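Long-range contacts in EH1AB1 (Metagenome, PDB 6I8F), which hydrolyses esters, probably by the serine-hydrolase mechanism usual for enzymes with the alpha/beta hydrolase fold: residues A49-S54 with I107-T112; F81-P86 with Q127-D132; L201-T206 with L265-D270. All blocks are in the same frame, centred on the assembly; numbering follows the deposited sequence.

Contact 1: residues A49-S54 with I107-T112; sequences AVDKMS and IGNIET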
loop_
_atom_site.group_PDB
_atom_site.type_symbol
_atom_site.label_atom_id
_atom_site.label_comp_id
_atom_site.label_asym_id
_atom_site.label_seq_id
_atom_site.Cartn_x
_atom_site.Cartn_y
_atom_site.Cartn_z
ATOM N N ALA A 49 24.054 25.312 1.244
ATOM C CA ALA A 49 23.547 25.520 2.584
ATOM C C ALA A 49 22.371 24.574 2.870
ATOM O O ALA A 49 22.330 23.946 3.920
ATOM C CB ALA A 49 23.130 26.957 2.758
ATOM N N VAL A 50 21.401 24.510 1.949
ATOM C CA VAL A 50 20.197 23.733 2.176
ATOM C C VAL A 50 20.535 22.234 2.107
ATOM O O VAL A 50 19.910 21.439 2.807
ATOM C CB VAL A 50 19.057 24.113 1.215
ATOM C CG1 VAL A 50 17.845 23.218 1.406
ATOM C CG2 VAL A 50 18.642 25.565 1.375
ATOM N N ASP A 51 21.511 21.858 1.275
ATOM C CA ASP A 51 21.941 20.460 1.172
ATOM C C ASP A 51 22.466 19.973 2.533
ATOM O O ASP A 51 22.152 18.866 2.936
ATOM C CB ASP A 51 22.953 20.243 0.047
ATOM C CG ASP A 51 22.320 20.195 -1.341
ATOM O OD1 ASP A 51 21.068 20.185 -1.421
ATOM O OD2 ASP A 51 23.086 20.159 -2.329
ATOM N N LYS A 52 23.263 20.797 3.226
ATOM C CA LYS A 52 23.785 20.427 4.547
ATOM C C LYS A 52 22.628 20.253 5.542
ATOM O O LYS A 52 22.659 19.365 6.345
ATOM C CB LYS A 52 24.774 21.470 5.075
ATOM C CG LYS A 52 26.170 21.378 4.478
ATOM C CD LYS A 52 26.974 22.650 4.669
ATOM C CE LYS A 52 27.983 22.907 3.569
ATOM N NZ LYS A 52 29.267 22.219 3.844
ATOM N N MET A 53 21.634 21.135 5.482
ATOM C CA MET A 53 20.456 21.039 6.325
ATOM C C MET A 53 19.682 19.749 6.016
ATOM O O MET A 53 19.203 19.101 6.925
ATOM C CB MET A 53 19.534 22.240 6.114
ATOM C CG MET A 53 20.143 23.546 6.566
ATOM S SD MET A 53 19.052 24.918 6.131
ATOM C CE MET A 53 17.819 24.749 7.418
ATOM N N SER A 54 19.565 19.401 4.725
ATOM C CA SER A 54 18.887 18.188 4.301
ATOM C C SER A 54 19.648 16.956 4.804
ATOM O O SER A 54 19.042 16.081 5.387
ATOM C CB SER A 54 18.683 18.142 2.822
ATOM O OG SER A 54 17.851 19.213 2.425
ATOM N N ILE A 107 18.362 21.360 -6.087
ATOM C CA ILE A 107 19.161 20.962 -4.919
ATOM C C ILE A 107 18.974 19.458 -4.671
ATOM O O ILE A 107 18.308 18.768 -5.444
ATOM C CB ILE A 107 18.770 21.802 -3.690
ATOM C CG1 ILE A 107 17.362 21.460 -3.188
ATOM C CG2 ILE A 107 18.928 23.289 -3.985
ATOM C CD1 ILE A 107 16.915 22.288 -2.021
ATOM N N GLY A 108 19.556 18.969 -3.574
ATOM C CA GLY A 108 19.605 17.543 -3.282
ATOM C C GLY A 108 20.714 16.859 -4.058
ATOM O O GLY A 108 21.129 17.308 -5.134
ATOM N N ASN A 109 21.184 15.738 -3.514
ATOM C CA ASN A 109 22.212 14.912 -4.147
ATOM C C ASN A 109 22.160 13.545 -3.458
ATOM O O ASN A 109 21.259 13.286 -2.642
ATOM C CB ASN A 109 23.595 15.573 -4.052
ATOM C CG ASN A 109 23.935 15.949 -2.627
ATOM O OD1 ASN A 109 23.867 15.107 -1.738
ATOM N ND2 ASN A 109 24.218 17.220 -2.378
ATOM N N ILE A 110 23.139 12.690 -3.740
ATOM C CA ILE A 110 23.170 11.366 -3.140
ATOM C C ILE A 110 23.229 11.482 -1.601
ATOM O O ILE A 110 22.584 10.685 -0.897
ATOM C CB ILE A 110 24.295 10.517 -3.760
ATOM C CG1 ILE A 110 23.951 10.199 -5.223
ATOM C CG2 ILE A 110 24.539 9.248 -2.945
ATOM C CD1 ILE A 110 25.024 9.445 -5.987
ATOM N N GLU A 111 23.922 12.499 -1.069
ATOM C CA GLU A 111 24.153 12.573 0.369
ATOM C C GLU A 111 22.887 12.999 1.125
ATOM O O GLU A 111 22.719 12.607 2.266
ATOM C CB GLU A 111 25.286 13.538 0.725
ATOM C CG GLU A 111 26.626 13.146 0.156
ATOM C CD GLU A 111 27.172 11.792 0.577
ATOM O OE1 GLU A 111 26.745 11.244 1.617
ATOM O OE2 GLU A 111 28.027 11.290 -0.148
ATOM N N THR A 112 22.048 13.849 0.521
ATOM C CA THR A 112 20.851 14.395 1.194
ATOM C C THR A 112 19.821 13.284 1.455
ATOM O O THR A 112 18.959 13.437 2.318
ATOM C CB THR A 112 20.241 15.550 0.386
ATOM O OG1 THR A 112 19.916 15.084 -0.925
ATOM C CG2 THR A 112 21.169 16.742 0.269
HETATM O O HOH W 1 22.809 19.538 -4.745
#
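Asp51 turns a buried carboxylate from its helix onto the backbone N-H of Gly108. The contact joins helix 43-55 to the loop after strand 94-100 of the alpha/beta hydrolase fold. Residues 107-112 lie just beyond an HGGG sequence, as in the hormone-sensitive lipase family, and lead into helix 114-124. Gly108 N donates to Asp51 OD1 at 2.9 Å. The donor sits on the syn side of the carboxylate, 23° out of its plane. CG of Asp51 lies anti to its carbonyl carbon (chi1 -78°), which swings both oxygens to the loop. A water donates to Asp51 OD2 and to Gly108 O, so both carboxylate oxygens are engaged. Asn109 ND2 stands 3.1 Å from Asp51 OD2, with amide and carboxylate planes 78° apart. With an alanine here, Gly108 N would probably lose its acceptor and the water its link to the helix, so that this part of the loop is held less firmly. Asn109 OD1 accepts from Thr112 N, an Asx motif that shapes the turn. Apolar contacts flank the carboxylate. Val50 CG1 meets Ile107 CD1 at 3.7 Å, and Ile107 also packs on Trp231 and Phe232 of helix 230-236. Thr112 gives its hydroxyl to Asn109 O and its methyl to the helix: CG2 lies 3.5 Å from Asp51 O and 3.8 Å from Ser54 CB.

Contact 2: residues F81-P86 with Q127-D132; sequences FRRYRP and QVISID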
loop_
_atom_site.group_PDB
_atom_site.type_symbol
_atom_site.label_atom_id
_atom_site.label_comp_id
_atom_site.label_asym_id
_atom_site.label_seq_id
_atom_site.Cartn_x
_atom_site.Cartn_y
_atom_site.Cartn_z
ATOM N N PHE A 81 26.636 7.435 -9.290
ATOM C CA PHE A 81 25.645 6.640 -8.585
ATOM C C PHE A 81 26.248 6.139 -7.271
ATOM O O PHE A 81 27.480 6.092 -7.099
ATOM C CB PHE A 81 25.179 5.478 -9.460
ATOM C CG PHE A 81 26.294 4.553 -9.871
ATOM C CD1 PHE A 81 26.745 3.566 -9.005
ATOM C CD2 PHE A 81 26.914 4.692 -11.102
ATOM C CE1 PHE A 81 27.791 2.730 -9.371
ATOM C CE2 PHE A 81 27.947 3.843 -11.473
ATOM C CZ PHE A 81 28.391 2.868 -10.602
ATOM N N ARG A 82 25.361 5.744 -6.355
ATOM C CA ARG A 82 25.761 5.039 -5.160
ATOM C C ARG A 82 24.837 3.829 -4.986
ATOM O O ARG A 82 23.621 3.967 -5.012
ATOM C CB ARG A 82 25.753 5.994 -3.970
ATOM C CG ARG A 82 26.037 5.305 -2.644
ATOM C CD ARG A 82 26.199 6.304 -1.532
ATOM N NE ARG A 82 27.312 7.209 -1.761
ATOM C CZ ARG A 82 27.461 8.372 -1.136
ATOM N NH1 ARG A 82 26.656 8.695 -0.139
ATOM N NH2 ARG A 82 28.395 9.221 -1.530
ATOM N N ARG A 83 25.436 2.644 -4.887
ATOM C CA ARG A 83 24.705 1.396 -4.728
ATOM C C ARG A 83 24.720 1.006 -3.253
ATOM O O ARG A 83 25.761 1.103 -2.586
ATOM C CB ARG A 83 25.311 0.249 -5.543
ATOM C CG ARG A 83 25.630 0.614 -6.982
ATOM C CD ARG A 83 25.760 -0.616 -7.854
ATOM N NE ARG A 83 26.991 -1.335 -7.596
ATOM C CZ ARG A 83 27.134 -2.653 -7.671
ATOM N NH1 ARG A 83 26.079 -3.453 -7.610
ATOM N NH2 ARG A 83 28.344 -3.165 -7.793
ATOM N N TYR A 84 23.550 0.582 -2.770
ATOM C CA TYR A 84 23.381 0.116 -1.421
ATOM C C TYR A 84 22.904 -1.341 -1.449
ATOM O O TYR A 84 21.853 -1.643 -2.025
ATOM C CB TYR A 84 22.348 0.971 -0.693
ATOM C CG TYR A 84 22.590 2.457 -0.702
ATOM C CD1 TYR A 84 22.151 3.259 -1.751
ATOM C CD2 TYR A 84 23.190 3.079 0.379
ATOM C CE1 TYR A 84 22.327 4.635 -1.731
ATOM C CE2 TYR A 84 23.376 4.451 0.410
ATOM C CZ TYR A 84 22.934 5.236 -0.640
ATOM O OH TYR A 84 23.113 6.592 -0.591
ATOM N N ARG A 85 23.695 -2.229 -0.846
ATOM C CA ARG A 85 23.350 -3.636 -0.738
ATOM C C ARG A 85 22.679 -3.843 0.613
ATOM O O ARG A 85 23.247 -3.469 1.640
ATOM C CB ARG A 85 24.608 -4.490 -0.911
ATOM C CG ARG A 85 24.353 -5.988 -0.855
ATOM C CD ARG A 85 25.506 -6.788 -1.427
ATOM N NE ARG A 85 25.091 -8.162 -1.566
ATOM C CZ ARG A 85 24.554 -8.710 -2.655
ATOM N NH1 ARG A 85 24.629 -8.119 -3.837
ATOM N NH2 ARG A 85 23.958 -9.883 -2.534
ATOM N N PRO A 86 21.461 -4.429 0.657
ATOM C CA PRO A 86 20.747 -4.626 1.918
ATOM C C PRO A 86 21.483 -5.586 2.871
ATOM O O PRO A 86 22.072 -6.567 2.424
ATOM C CB PRO A 86 19.392 -5.231 1.510
ATOM C CG PRO A 86 19.591 -5.758 0.101
ATOM C CD PRO A 86 20.736 -4.977 -0.502
ATOM N N GLN A 127 18.418 -4.052 -3.606
ATOM C CA GLN A 127 19.477 -3.090 -3.898
ATOM C C GLN A 127 18.827 -1.730 -4.191
ATOM O O GLN A 127 17.800 -1.694 -4.849
ATOM C CB GLN A 127 20.298 -3.553 -5.102
ATOM C CG GLN A 127 21.364 -2.543 -5.505
ATOM C CD GLN A 127 22.362 -3.072 -6.506
ATOM O OE1 GLN A 127 23.560 -2.849 -6.361
ATOM N NE2 GLN A 127 21.879 -3.731 -7.549
ATOM N N VAL A 128 19.415 -0.637 -3.689
ATOM C CA VAL A 128 19.061 0.730 -4.123
ATOM C C VAL A 128 20.278 1.354 -4.827
ATOM O O VAL A 128 21.439 1.205 -4.395
ATOM C CB VAL A 128 18.562 1.606 -2.958
ATOM C CG1 VAL A 128 18.213 3.021 -3.408
ATOM C CG2 VAL A 128 17.365 0.970 -2.261
ATOM N N ILE A 129 20.006 2.030 -5.946
ATOM C CA ILE A 129 21.019 2.785 -6.672
ATOM C C ILE A 129 20.521 4.217 -6.811
ATOM O O ILE A 129 19.622 4.465 -7.604
ATOM C CB ILE A 129 21.335 2.167 -8.042
ATOM C CG1 ILE A 129 21.753 0.702 -7.911
ATOM C CG2 ILE A 129 22.404 2.992 -8.749
ATOM C CD1 ILE A 129 21.950 -0.006 -9.238
ATOM N N SER A 130 21.133 5.119 -6.029
ATOM C CA SER A 130 20.795 6.540 -5.999
ATOM C C SER A 130 21.585 7.289 -7.088
ATOM O O SER A 130 22.784 7.064 -7.266
ATOM C CB SER A 130 21.072 7.097 -4.630
ATOM O OG SER A 130 20.676 8.451 -4.559
ATOM N N ILE A 131 20.904 8.178 -7.815
ATOM C CA ILE A 131 21.455 8.778 -9.017
ATOM C C ILE A 131 21.716 10.264 -8.771
ATOM O O ILE A 131 20.853 10.988 -8.261
ATOM C CB ILE A 131 20.533 8.576 -10.236
ATOM C CG1 ILE A 131 20.234 7.100 -10.519
ATOM C CG2 ILE A 131 21.118 9.281 -11.457
ATOM C CD1 ILE A 131 21.442 6.253 -10.792
ATOM N N ASP A 132 22.910 10.689 -9.184
ATOM C CA ASP A 132 23.349 12.069 -9.111
ATOM C C ASP A 132 23.180 12.694 -10.504
ATOM O O ASP A 132 24.094 12.702 -11.312
ATOM C CB ASP A 132 24.793 12.131 -8.610
ATOM C CG ASP A 132 25.173 13.432 -7.931
ATOM O OD1 ASP A 132 24.310 14.342 -7.827
ATOM O OD2 ASP A 132 26.337 13.524 -7.499
HETATM O O HOH W 2 21.230 8.700 -1.877
#
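Arg82 and Ser130 form a hydrogen-bonded antiparallel pair, and so do Tyr84 and Val128. These pairs join strands 78-85 and 127-132 in the central sheet of the alpha/beta hydrolase fold. The short strand axes run at 165° to each other. Four backbone bonds hold the strands together. The shortest is Tyr84 N to Val128 O at 2.7 Å. CA-H...O contacts fill in between them, such as Arg83 CA to Val128 O at 3.3 Å. One side-chain bond crosses the strands. Arg83 NH1 donates to a lone pair of Gln127 OE1 at 2.9 Å, in the amide carbonyl plane. The guanidinium and amide planes are 56° apart. Gln127 CG is anti to the backbone N (chi1 176°) and the chain runs on extended, which carries the amide out to the arginine. Gln127 NE2 is held by Phe162 O and Thr96 OG1. Apolar contacts line both faces. Phe81 CB meets Ile129 CG2 at 3.8 Å, and the Arg83 stem lies beside Ile129. Across the sheet, Tyr84 CD1 packs 4.1 Å from Val128 CB, and Ser130 CB lies at the ring edge. Arg82 reaches past the strands to salt bridges with Glu111 and Asp114. Tyr84 OH also bonds Asp114. A water bridges the two strands here, 3.1 Å from Tyr84 OH and 2.7 Å from Ser130 OG.

Contact 3: residues L201-T206 with L265-D270; sequences LIYPAT and LTAGYD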
loop_
_atom_site.group_PDB
_atom_site.type_symbol
_atom_site.label_atom_id
_atom_site.label_comp_id
_atom_site.label_asym_id
_atom_site.label_seq_id
_atom_site.Cartn_x
_atom_site.Cartn_y
_atom_site.Cartn_z
ATOM N N LEU A 201 6.534 6.311 -6.387
ATOM C CA LEU A 201 6.342 7.750 -6.505
ATOM C C LEU A 201 5.979 8.336 -5.134
ATOM O O LEU A 201 4.865 8.182 -4.644
ATOM C CB LEU A 201 5.257 8.030 -7.549
ATOM C CG LEU A 201 5.348 7.248 -8.861
ATOM C CD1 LEU A 201 4.208 7.663 -9.783
ATOM C CD2 LEU A 201 6.687 7.443 -9.554
ATOM N N ILE A 202 6.958 8.999 -4.515
ATOM C CA ILE A 202 6.802 9.616 -3.197
ATOM C C ILE A 202 6.476 11.107 -3.401
ATOM O O ILE A 202 7.306 11.865 -3.891
ATOM C CB ILE A 202 8.069 9.430 -2.341
ATOM C CG1 ILE A 202 8.517 7.966 -2.250
ATOM C CG2 ILE A 202 7.875 10.074 -0.974
ATOM C CD1 ILE A 202 7.448 6.989 -1.786
ATOM N N TYR A 203 5.261 11.490 -2.999
ATOM C CA TYR A 203 4.668 12.820 -3.209
ATOM C C TYR A 203 5.242 13.460 -4.469
ATOM O O TYR A 203 5.890 14.497 -4.401
ATOM C CB TYR A 203 4.749 13.717 -1.966
ATOM C CG TYR A 203 5.992 13.657 -1.118
ATOM C CD1 TYR A 203 7.212 14.129 -1.567
ATOM C CD2 TYR A 203 5.927 13.166 0.173
ATOM C CE1 TYR A 203 8.341 14.095 -0.761
ATOM C CE2 TYR A 203 7.038 13.140 0.997
ATOM C CZ TYR A 203 8.248 13.611 0.531
ATOM O OH TYR A 203 9.325 13.574 1.359
ATOM N N PRO A 204 5.000 12.868 -5.659
ATOM C CA PRO A 204 5.506 13.426 -6.910
ATOM C C PRO A 204 4.769 14.713 -7.305
ATOM O O PRO A 204 3.603 14.876 -6.954
ATOM C CB PRO A 204 5.202 12.315 -7.930
ATOM C CG PRO A 204 3.969 11.626 -7.368
ATOM C CD PRO A 204 4.163 11.675 -5.867
ATOM N N ALA A 205 5.477 15.607 -8.002
ATOM C CA ALA A 205 4.878 16.629 -8.854
ATOM C C ALA A 205 4.463 15.949 -10.159
ATOM O O ALA A 205 5.265 15.245 -10.742
ATOM C CB ALA A 205 5.874 17.729 -9.130
ATOM N N THR A 206 3.216 16.128 -10.596
ATOM C CA THR A 206 2.741 15.420 -11.794
ATOM C C THR A 206 2.080 16.359 -12.809
ATOM O O THR A 206 1.770 15.923 -13.920
ATOM C CB THR A 206 1.769 14.292 -11.434
ATOM O OG1 THR A 206 0.583 14.868 -10.878
ATOM C CG2 THR A 206 2.387 13.280 -10.491
ATOM N N LEU A 265 2.514 7.737 -2.921
ATOM C CA LEU A 265 2.337 8.236 -1.584
ATOM C C LEU A 265 2.096 9.748 -1.650
ATOM O O LEU A 265 2.821 10.451 -2.367
ATOM C CB LEU A 265 3.580 7.903 -0.753
ATOM C CG LEU A 265 3.534 8.335 0.714
ATOM C CD1 LEU A 265 4.345 7.389 1.581
ATOM C CD2 LEU A 265 4.041 9.758 0.887
ATOM N N THR A 266 1.079 10.221 -0.913
ATOM C CA THR A 266 0.879 11.646 -0.702
ATOM C C THR A 266 0.971 11.990 0.788
ATOM O O THR A 266 0.662 11.183 1.674
ATOM C CB THR A 266 -0.446 12.145 -1.296
ATOM O OG1 THR A 266 -1.511 11.410 -0.692
ATOM C CG2 THR A 266 -0.492 12.025 -2.805
ATOM N N ALA A 267 1.421 13.219 1.042
ATOM C CA ALA A 267 1.386 13.839 2.358
ATOM C C ALA A 267 0.115 14.694 2.449
ATOM O O ALA A 267 -0.250 15.352 1.484
ATOM C CB ALA A 267 2.640 14.657 2.575
ATOM N N GLY A 268 -0.542 14.664 3.616
ATOM C CA GLY A 268 -1.833 15.327 3.850
ATOM C C GLY A 268 -1.773 16.844 3.709
ATOM O O GLY A 268 -2.670 17.440 3.130
ATOM N N TYR A 269 -0.732 17.465 4.269
ATOM C CA TYR A 269 -0.577 18.919 4.287
ATOM C C TYR A 269 0.467 19.308 3.239
ATOM O O TYR A 269 1.568 19.730 3.575
ATOM C CB TYR A 269 -0.184 19.401 5.688
ATOM C CG TYR A 269 -0.359 20.879 5.921
ATOM C CD1 TYR A 269 0.728 21.727 6.074
ATOM C CD2 TYR A 269 -1.624 21.436 6.022
ATOM C CE1 TYR A 269 0.563 23.087 6.298
ATOM C CE2 TYR A 269 -1.807 22.792 6.245
ATOM C CZ TYR A 269 -0.710 23.622 6.383
ATOM O OH TYR A 269 -0.895 24.955 6.597
ATOM N N ASP A 270 0.095 19.151 1.970
ATOM C CA ASP A 270 1.025 19.224 0.851
ATOM C C ASP A 270 0.280 19.761 -0.364
ATOM O O ASP A 270 -0.722 19.184 -0.767
ATOM C CB ASP A 270 1.631 17.846 0.562
ATOM C CG ASP A 270 2.685 17.815 -0.524
ATOM O OD1 ASP A 270 2.890 18.857 -1.186
ATOM O OD2 ASP A 270 3.309 16.744 -0.697
#
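Ile202 and Leu265 pair as neighbours on parallel strands, with the backbone of Leu265 gripped at both ends. Leu265 N donates to Leu201 O at 2.9 Å, nearly straight. Leu265 O takes Tyr203 N at 2.7 Å, a more bent bond. The strands then part. Tyr203 has left-handed backbone angles (phi 28°, psi 64°), and the chain leaves the sheet through Pro204. The other segment turns a corner at Gly268 and brings Asp270 back to Tyr203.

Tyr203 and Leu265 carry the side-chain contact. CG of Tyr203 sits between the backbone N and the carbonyl carbon (chi1 38°), and the ring lies beside Leu265, pointing the same way. CD2 of Tyr203 is 4.0 Å from Leu265 CD2, and Ala267 CB is a little farther from the same atom. From the preceding residue, Ile202 CG2 covers the centre of one face of the Tyr203 ring, 3.7 Å above the plane. Ile202 CD1 also packs on Leu265 CB. The Tyr203 hydroxyl is bonded to Phe303 N, which fixes the far end of the ring.

The Asp270 side chain crosses that of Tyr203 at about a right angle, with OD2 3.6 Å from Tyr203 CB. OD2 is hydrogen-bonded to His300 ND1, while OD1 caps Leu272 N ahead of helix 273-285. The carboxylate is thus held at both oxygens. Placed after strand 262-267, Asp270 is probably the acid of a Ser-His-Asp catalytic triad with His300 and Ser175, which sits on what looks like the nucleophile elbow of an alpha/beta hydrolase.

In the fold
After helix 18-32, contact 1 closes a loop from helix 43-55 to residues 107-112. Contact 2 starts inside that loop, at 81-86, and ends beyond it, at 127-132. The two therefore cross along the chain. They also touch in space: Ile110 of contact 1 packs on Arg82 and Ser130 of contact 2. Together they tie helix 43-55, the loop before helix 114-124 and one side of the sheet. Contact 3 closes its own later loop, from strand 198-202 to strand 262-267. These strands belong to the same sheet, on the opposite side of the chain's centre, about 22 Å from contact 2 between centres.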